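Local structure of protein Niban 2 (Homo sapiens, 7CTP) at residues P206-T209 with D210-M214; M214-S218 with K219-G223; S237-V240 with M241-L244. The protein may suppress apoptosis and promote the invasion of melanoma cells, and has transcription coactivator activity. All blocks are in the same frame, centred on the assembly; numbering follows the deposited sequence.

In the fold
The chain is the N-terminal part of Niban 2, which includes a PH domain; these contacts lie in its helical part. Interactions 1 and 2 follow each other on helix 204-218 and share M214. Interaction 2 runs past the end of that helix into the loop before helix 232-252, which holds interaction 3. The centres of interactions 1 and 2 lie about 11 Å apart, those of interactions 2 and 3 about 13 Å, and those of interactions 1 and 3 about 15 Å. The two helices meet through I212, Y215 and R216 on L239. Polar links are the R216-E242 salt bridge and a probable Y215-E243 hydrogen bond. The contacts thus describe two successive helices held against each other.

Interaction 1: P206-T209 with D210-M214; sequences PAFT and DAIRM
F208 and I212 lie side by side, one helical turn apart, and point the same way. I212 CG1 sits 3.7 Å above the plane of the F208 ring, offset toward its rim. This is a CH-pi contact over one face. The F208 ring swings to this place because CG is anti to the backbone N (chi1 -178°).

Four carbonyls of 206-209 are taken up by regular i to i+4 helix bonds. D210 N reaches P206 O at 2.9 Å, and A211 N reaches A207 O at 3.0 Å. I212 N and R213 N bind F208 O and T209 O in the same way. The hydroxyl T209 OG1 is satisfied one turn back, by G205 O.

The D210 carboxylate is held by R213. R213 NH2 bonds D210 OD1 at 3.3 Å as part of a salt bridge. The acid lies near the guanidinium plane, but the donor comes from above the carboxylate plane. A bend at chi3 (48°) turns the arginine back to the acid. R213 NH1 is satisfied by E537, a stronger partner, and by Q217.

F208 meets F27 of helix 10-48, F286 of helix 260-337 and side chains of helix 232-252. A211 and I212 also pack on F27, while M214 and R213 face helix 532-555.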
loop_
_atom_site.group_PDB
_atom_site.type_symbol
_atom_site.label_atom_id
_atom_site.label_comp_id
_atom_site.label_asym_id
_atom_site.label_seq_id
_atom_site.Cartn_x
_atom_site.Cartn_y
_atom_site.Cartn_z
ATOM N N PRO A 206 -4.826 10.089 -5.869
ATOM C CA PRO A 206 -6.276 9.831 -5.870
ATOM C C PRO A 206 -6.860 9.585 -7.251
ATOM O O PRO A 206 -7.755 8.749 -7.393
ATOM C CB PRO A 206 -6.856 11.107 -5.233
ATOM C CG PRO A 206 -5.754 11.630 -4.385
ATOM C CD PRO A 206 -4.485 11.321 -5.130
ATOM N N ALA A 207 -6.394 10.303 -8.277
ATOM C CA ALA A 207 -6.908 10.063 -9.623
ATOM C C ALA A 207 -6.604 8.636 -10.052
ATOM O O ALA A 207 -7.459 7.945 -10.614
ATOM C CB ALA A 207 -6.321 11.062 -10.613
ATOM N N PHE A 208 -5.387 8.171 -9.769
ATOM C CA PHE A 208 -5.016 6.825 -10.185
ATOM C C PHE A 208 -5.813 5.771 -9.425
ATOM O O PHE A 208 -6.382 4.852 -10.027
ATOM C CB PHE A 208 -3.517 6.609 -10.002
ATOM C CG PHE A 208 -3.062 5.258 -10.453
ATOM C CD1 PHE A 208 -2.796 5.011 -11.791
ATOM C CD2 PHE A 208 -2.945 4.223 -9.545
ATOM C CE1 PHE A 208 -2.389 3.744 -12.208
ATOM C CE2 PHE A 208 -2.554 2.960 -9.960
ATOM C CZ PHE A 208 -2.275 2.725 -11.290
ATOM N N THR A 209 -5.858 5.872 -8.096
ATOM C CA THR A 209 -6.491 4.790 -7.348
ATOM C C THR A 209 -8.004 4.785 -7.546
ATOM O O THR A 209 -8.624 3.716 -7.584
ATOM C CB THR A 209 -6.115 4.875 -5.872
ATOM O OG1 THR A 209 -6.523 6.143 -5.355
ATOM C CG2 THR A 209 -4.619 4.756 -5.717
ATOM N N ASP A 210 -8.620 5.966 -7.691
ATOM C CA ASP A 210 -10.038 6.010 -8.032
ATOM C C ASP A 210 -10.291 5.452 -9.426
ATOM O O ASP A 210 -11.287 4.759 -9.645
ATOM C CB ASP A 210 -10.582 7.438 -7.925
ATOM C CG ASP A 210 -10.764 7.895 -6.484
ATOM O OD1 ASP A 210 -11.032 7.042 -5.610
ATOM O OD2 ASP A 210 -10.629 9.112 -6.229
ATOM N N ALA A 211 -9.408 5.737 -10.388
ATOM C CA ALA A 211 -9.604 5.183 -11.723
ATOM C C ALA A 211 -9.500 3.663 -11.703
ATOM O O ALA A 211 -10.230 2.975 -12.429
ATOM C CB ALA A 211 -8.594 5.772 -12.710
ATOM N N ILE A 212 -8.573 3.127 -10.899
ATOM C CA ILE A 212 -8.441 1.677 -10.779
ATOM C C ILE A 212 -9.737 1.091 -10.252
ATOM O O ILE A 212 -10.242 0.085 -10.764
ATOM C CB ILE A 212 -7.255 1.315 -9.866
ATOM C CG1 ILE A 212 -5.920 1.539 -10.593
ATOM C CG2 ILE A 212 -7.378 -0.141 -9.385
ATOM C CD1 ILE A 212 -5.576 0.431 -11.610
ATOM N N ARG A 213 -10.292 1.720 -9.213
ATOM C CA ARG A 213 -11.513 1.203 -8.609
ATOM C C ARG A 213 -12.679 1.276 -9.587
ATOM O O ARG A 213 -13.462 0.323 -9.698
ATOM C CB ARG A 213 -11.836 1.970 -7.327
ATOM C CG ARG A 213 -13.107 1.472 -6.630
ATOM C CD ARG A 213 -13.379 2.227 -5.334
ATOM N NE ARG A 213 -13.275 3.677 -5.503
ATOM C CZ ARG A 213 -14.200 4.446 -6.070
ATOM N NH1 ARG A 213 -15.322 3.916 -6.535
ATOM N NH2 ARG A 213 -13.999 5.755 -6.164
ATOM N N MET A 214 -12.796 2.389 -10.328
ATOM C CA MET A 214 -13.904 2.530 -11.272
ATOM C C MET A 214 -13.795 1.552 -12.425
ATOM O O MET A 214 -14.814 1.040 -12.905
ATOM C CB MET A 214 -13.996 3.957 -11.826
ATOM C CG MET A 214 -14.021 5.077 -10.817
ATOM S SD MET A 214 -15.535 5.145 -9.855
ATOM C CE MET A 214 -16.694 4.264 -10.886
#

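Interaction 2: M214-S218 with K219-G223; sequences MYRQS and KELYG
R216 and L221 share the bond that closes the end of helix 204-218. L221 N donates to R216 O at 2.9 Å, and E220 N donates to Q217 O, also at 2.9 Å. With E220 at positive phi (63°), this is a Schellman motif with E220 as C-prime residue. K219 N also bonds R216 O, at 3.0 Å. K219 N and L221 N come from opposite faces of the carbonyl plane, and neither uses a lone pair. S218 OG donates to Y215 O at 2.7 Å, in the carbonyl plane and on a lone pair.

Three side-chain contacts involve flat groups. L221 CB lies 3.9 Å above the R216 guanidinium, over its centre. The bend of R216 at chi3 (85°) brings this group across the leucine. Q217 passes over a face of the Y222 ring, with Q217 CG 3.5 Å from Y222 CE1. The amide and ring planes are 14° apart. K219 crosses Y215 obliquely, with K219 CE 3.3 Å from Y215 OH.

The polar and charged ends are paired outside the turn. R216 NH1 pairs with E242, and its guanidinium makes a cation-pi contact with W225. With an alanine here, E242 would probably lose its positive mate, and L221 and W225 the flat group they pack on. Water 1 donates to G223 O at 2.9 Å and weakly accepts from R216 NH2. K219 NZ forms a salt bridge with E26. Q217 OE1 accepts from R213 NH1, Q217 NE2 bonds E537, and Y215 OH pairs with E243.

Y215 and S218 face helix 10-48. Y215 and R216 also touch L239 of helix 232-252. Q217 and Y222 pack on L504 of helix 464-511.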
loop_
_atom_site.group_PDB
_atom_site.type_symbol
_atom_site.label_atom_id
_atom_site.label_comp_id
_atom_site.label_asym_id
_atom_site.label_seq_id
_atom_site.Cartn_x
_atom_site.Cartn_y
_atom_site.Cartn_z
ATOM N N MET A 214 -12.796 2.389 -10.328
ATOM C CA MET A 214 -13.904 2.530 -11.272
ATOM C C MET A 214 -13.795 1.552 -12.425
ATOM O O MET A 214 -14.814 1.040 -12.905
ATOM C CB MET A 214 -13.996 3.957 -11.826
ATOM C CG MET A 214 -14.021 5.077 -10.817
ATOM S SD MET A 214 -15.535 5.145 -9.855
ATOM C CE MET A 214 -16.694 4.264 -10.886
ATOM N N TYR A 215 -12.576 1.315 -12.915
ATOM C CA TYR A 215 -12.387 0.294 -13.936
ATOM C C TYR A 215 -12.815 -1.076 -13.421
ATOM O O TYR A 215 -13.558 -1.802 -14.094
ATOM C CB TYR A 215 -10.931 0.259 -14.413
ATOM C CG TYR A 215 -10.681 -0.844 -15.431
ATOM C CD1 TYR A 215 -10.400 -2.146 -15.027
ATOM C CD2 TYR A 215 -10.773 -0.593 -16.792
ATOM C CE1 TYR A 215 -10.205 -3.156 -15.938
ATOM C CE2 TYR A 215 -10.567 -1.613 -17.720
ATOM C CZ TYR A 215 -10.296 -2.887 -17.283
ATOM O OH TYR A 215 -10.095 -3.908 -18.199
ATOM N N ARG A 216 -12.351 -1.448 -12.224
ATOM C CA ARG A 216 -12.712 -2.747 -11.668
ATOM C C ARG A 216 -14.220 -2.853 -11.449
ATOM O O ARG A 216 -14.821 -3.893 -11.742
ATOM C CB ARG A 216 -11.921 -3.001 -10.380
ATOM C CG ARG A 216 -10.437 -3.303 -10.675
ATOM C CD ARG A 216 -9.617 -3.778 -9.478
ATOM N NE ARG A 216 -9.704 -5.226 -9.245
ATOM C CZ ARG A 216 -10.351 -5.750 -8.212
ATOM N NH1 ARG A 216 -10.399 -7.061 -8.035
ATOM N NH2 ARG A 216 -10.943 -4.942 -7.341
ATOM N N GLN A 217 -14.854 -1.771 -10.986
ATOM C CA GLN A 217 -16.308 -1.767 -10.831
ATOM C C GLN A 217 -17.011 -1.999 -12.164
ATOM O O GLN A 217 -18.067 -2.634 -12.211
ATOM C CB GLN A 217 -16.764 -0.447 -10.208
ATOM C CG GLN A 217 -16.595 -0.394 -8.706
ATOM C CD GLN A 217 -16.950 0.952 -8.110
ATOM O OE1 GLN A 217 -16.503 1.282 -7.015
ATOM N NE2 GLN A 217 -17.737 1.745 -8.834
ATOM N N SER A 218 -16.444 -1.489 -13.259
ATOM C CA SER A 218 -17.049 -1.683 -14.574
ATOM C C SER A 218 -16.948 -3.130 -15.037
ATOM O O SER A 218 -17.684 -3.536 -15.944
ATOM C CB SER A 218 -16.400 -0.741 -15.588
ATOM O OG SER A 218 -15.231 -1.320 -16.144
ATOM N N LYS A 219 -16.063 -3.914 -14.421
ATOM C CA LYS A 219 -15.959 -5.350 -14.641
ATOM C C LYS A 219 -16.662 -6.139 -13.547
ATOM O O LYS A 219 -16.398 -7.339 -13.377
ATOM C CB LYS A 219 -14.486 -5.754 -14.729
ATOM C CG LYS A 219 -13.688 -4.892 -15.698
ATOM C CD LYS A 219 -14.224 -5.012 -17.118
ATOM C CE LYS A 219 -13.409 -4.141 -18.076
ATOM N NZ LYS A 219 -14.050 -4.002 -19.415
ATOM N N GLU A 220 -17.535 -5.471 -12.793
ATOM C CA GLU A 220 -18.321 -6.072 -11.721
ATOM C C GLU A 220 -17.441 -6.600 -10.589
ATOM O O GLU A 220 -17.786 -7.577 -9.922
ATOM C CB GLU A 220 -19.260 -7.152 -12.282
ATOM C CG GLU A 220 -20.369 -6.522 -13.152
ATOM C CD GLU A 220 -21.265 -7.520 -13.877
ATOM O OE1 GLU A 220 -21.068 -7.724 -15.098
ATOM O OE2 GLU A 220 -22.185 -8.079 -13.239
ATOM N N LEU A 221 -16.312 -5.931 -10.334
ATOM C CA LEU A 221 -15.406 -6.281 -9.242
ATOM C C LEU A 221 -15.462 -5.179 -8.189
ATOM O O LEU A 221 -14.975 -4.064 -8.418
ATOM C CB LEU A 221 -13.979 -6.478 -9.750
ATOM C CG LEU A 221 -13.774 -7.541 -10.824
ATOM C CD1 LEU A 221 -12.318 -7.570 -11.245
ATOM C CD2 LEU A 221 -14.216 -8.901 -10.319
ATOM N N TYR A 222 -16.025 -5.498 -7.027
ATOM C CA TYR A 222 -16.263 -4.515 -5.980
ATOM C C TYR A 222 -15.488 -4.902 -4.732
ATOM O O TYR A 222 -15.366 -6.088 -4.411
ATOM C CB TYR A 222 -17.761 -4.420 -5.650
ATOM C CG TYR A 222 -18.606 -3.665 -6.654
ATOM C CD1 TYR A 222 -18.827 -2.301 -6.517
ATOM C CD2 TYR A 222 -19.200 -4.320 -7.728
ATOM C CE1 TYR A 222 -19.608 -1.607 -7.429
ATOM C CE2 TYR A 222 -19.977 -3.639 -8.642
ATOM C CZ TYR A 222 -20.179 -2.283 -8.490
ATOM O OH TYR A 222 -20.957 -1.599 -9.403
ATOM N N GLY A 223 -14.973 -3.907 -4.026
ATOM C CA GLY A 223 -14.336 -4.131 -2.747
ATOM C C GLY A 223 -12.824 -4.002 -2.821
ATOM O O GLY A 223 -12.213 -3.931 -3.892
HETATM O O HOH W 1 -11.300 -2.663 -6.282
#

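Interaction 3: S237-V240 with M241-L244; sequences SNLV and MEEL
V240 and L244 are the apolar pair of this helical turn. They lie side by side and point the same way, with V240 CG1 3.8 Å from L244 CD1. V240 CG1 stands anti to the backbone N (chi1 173°), beside the carbonyl carbon, which sets it along the leucine. M241 bends at chi2 and chi3, and its CG passes 3.2 Å from S237 O.

The backbone bonds are i to i+4. M241 N reaches S237 O at 2.9 Å, and E242 N reaches N238 O at 2.9 Å. E243 N and L244 N bind L239 O and V240 O. E243 N also makes a weak bond to V240 O.

Water 2 gives L239 O a second donor, at 2.8 Å. The same water donates to E242 OE1, linking that carboxylate to the backbone one turn back.

V240 and L244 pack on T20 of helix 10-48, V240 and M241 on helix 260-337, and L239 on helix 204-218. This is a buried helix turn in a helical bundle: apolar V240, M241 and L244 face helices 10-48 and 260-337, while E242 and E243 pair with R216 and Y215 of helix 204-218.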
loop_
_atom_site.group_PDB
_atom_site.type_symbol
_atom_site.label_atom_id
_atom_site.label_comp_id
_atom_site.label_asym_id
_atom_site.label_seq_id
_atom_site.Cartn_x
_atom_site.Cartn_y
_atom_site.Cartn_z
ATOM N N SER A 237 0.019 -3.324 -14.088
ATOM C CA SER A 237 0.406 -4.667 -14.507
ATOM C C SER A 237 -0.416 -5.723 -13.779
ATOM O O SER A 237 -0.842 -6.709 -14.387
ATOM C CB SER A 237 1.894 -4.886 -14.255
ATOM O OG SER A 237 2.655 -3.891 -14.912
ATOM N N ASN A 238 -0.647 -5.528 -12.475
ATOM C CA ASN A 238 -1.506 -6.442 -11.729
ATOM C C ASN A 238 -2.923 -6.448 -12.296
ATOM O O ASN A 238 -3.566 -7.502 -12.364
ATOM C CB ASN A 238 -1.557 -6.063 -10.248
ATOM C CG ASN A 238 -0.216 -6.206 -9.530
ATOM O OD1 ASN A 238 0.702 -6.911 -9.982
ATOM N ND2 ASN A 238 -0.102 -5.529 -8.386
ATOM N N LEU A 239 -3.443 -5.270 -12.654
ATOM C CA LEU A 239 -4.780 -5.172 -13.242
ATOM C C LEU A 239 -4.888 -6.000 -14.515
ATOM O O LEU A 239 -5.848 -6.764 -14.695
ATOM C CB LEU A 239 -5.098 -3.709 -13.538
ATOM C CG LEU A 239 -6.513 -3.359 -13.997
ATOM C CD1 LEU A 239 -7.505 -3.502 -12.838
ATOM C CD2 LEU A 239 -6.511 -1.938 -14.530
ATOM N N VAL A 240 -3.925 -5.824 -15.428
ATOM C CA VAL A 240 -3.914 -6.575 -16.684
ATOM C C VAL A 240 -3.796 -8.074 -16.421
ATOM O O VAL A 240 -4.535 -8.875 -17.008
ATOM C CB VAL A 240 -2.782 -6.076 -17.600
ATOM C CG1 VAL A 240 -2.660 -6.976 -18.842
ATOM C CG2 VAL A 240 -3.038 -4.636 -18.020
ATOM N N MET A 241 -2.846 -8.479 -15.567
ATOM C CA MET A 241 -2.656 -9.910 -15.307
ATOM C C MET A 241 -3.900 -10.539 -14.694
ATOM O O MET A 241 -4.250 -11.681 -15.022
ATOM C CB MET A 241 -1.455 -10.147 -14.392
ATOM C CG MET A 241 -0.097 -9.768 -14.990
ATOM S SD MET A 241 0.322 -10.651 -16.511
ATOM C CE MET A 241 0.534 -12.326 -15.886
ATOM N N GLU A 242 -4.572 -9.818 -13.795
ATOM C CA GLU A 242 -5.801 -10.349 -13.210
ATOM C C GLU A 242 -6.829 -10.643 -14.291
ATOM O O GLU A 242 -7.506 -11.678 -14.262
ATOM C CB GLU A 242 -6.363 -9.366 -12.183
ATOM C CG GLU A 242 -7.757 -9.727 -11.655
ATOM C CD GLU A 242 -8.326 -8.666 -10.719
ATOM O OE1 GLU A 242 -8.311 -7.464 -11.061
ATOM O OE2 GLU A 242 -8.785 -9.049 -9.624
ATOM N N GLU A 243 -6.931 -9.762 -15.276
ATOM C CA GLU A 243 -7.943 -9.916 -16.307
ATOM C C GLU A 243 -7.553 -10.981 -17.327
ATOM O O GLU A 243 -8.394 -11.792 -17.736
ATOM C CB GLU A 243 -8.186 -8.570 -16.987
ATOM C CG GLU A 243 -9.369 -8.562 -17.932
ATOM C CD GLU A 243 -9.858 -7.170 -18.263
ATOM O OE1 GLU A 243 -9.755 -6.265 -17.403
ATOM O OE2 GLU A 243 -10.356 -6.985 -19.394
ATOM N N LEU A 244 -6.285 -11.005 -17.740
ATOM C CA LEU A 244 -5.859 -11.885 -18.825
ATOM C C LEU A 244 -5.437 -13.268 -18.363
ATOM O O LEU A 244 -5.480 -14.209 -19.163
ATOM C CB LEU A 244 -4.694 -11.258 -19.591
ATOM C CG LEU A 244 -4.995 -9.965 -20.331
ATOM C CD1 LEU A 244 -3.877 -9.643 -21.311
ATOM C CD2 LEU A 244 -6.339 -10.073 -21.059
HETATM O O HOH W 2 -8.363 -6.597 -13.418
#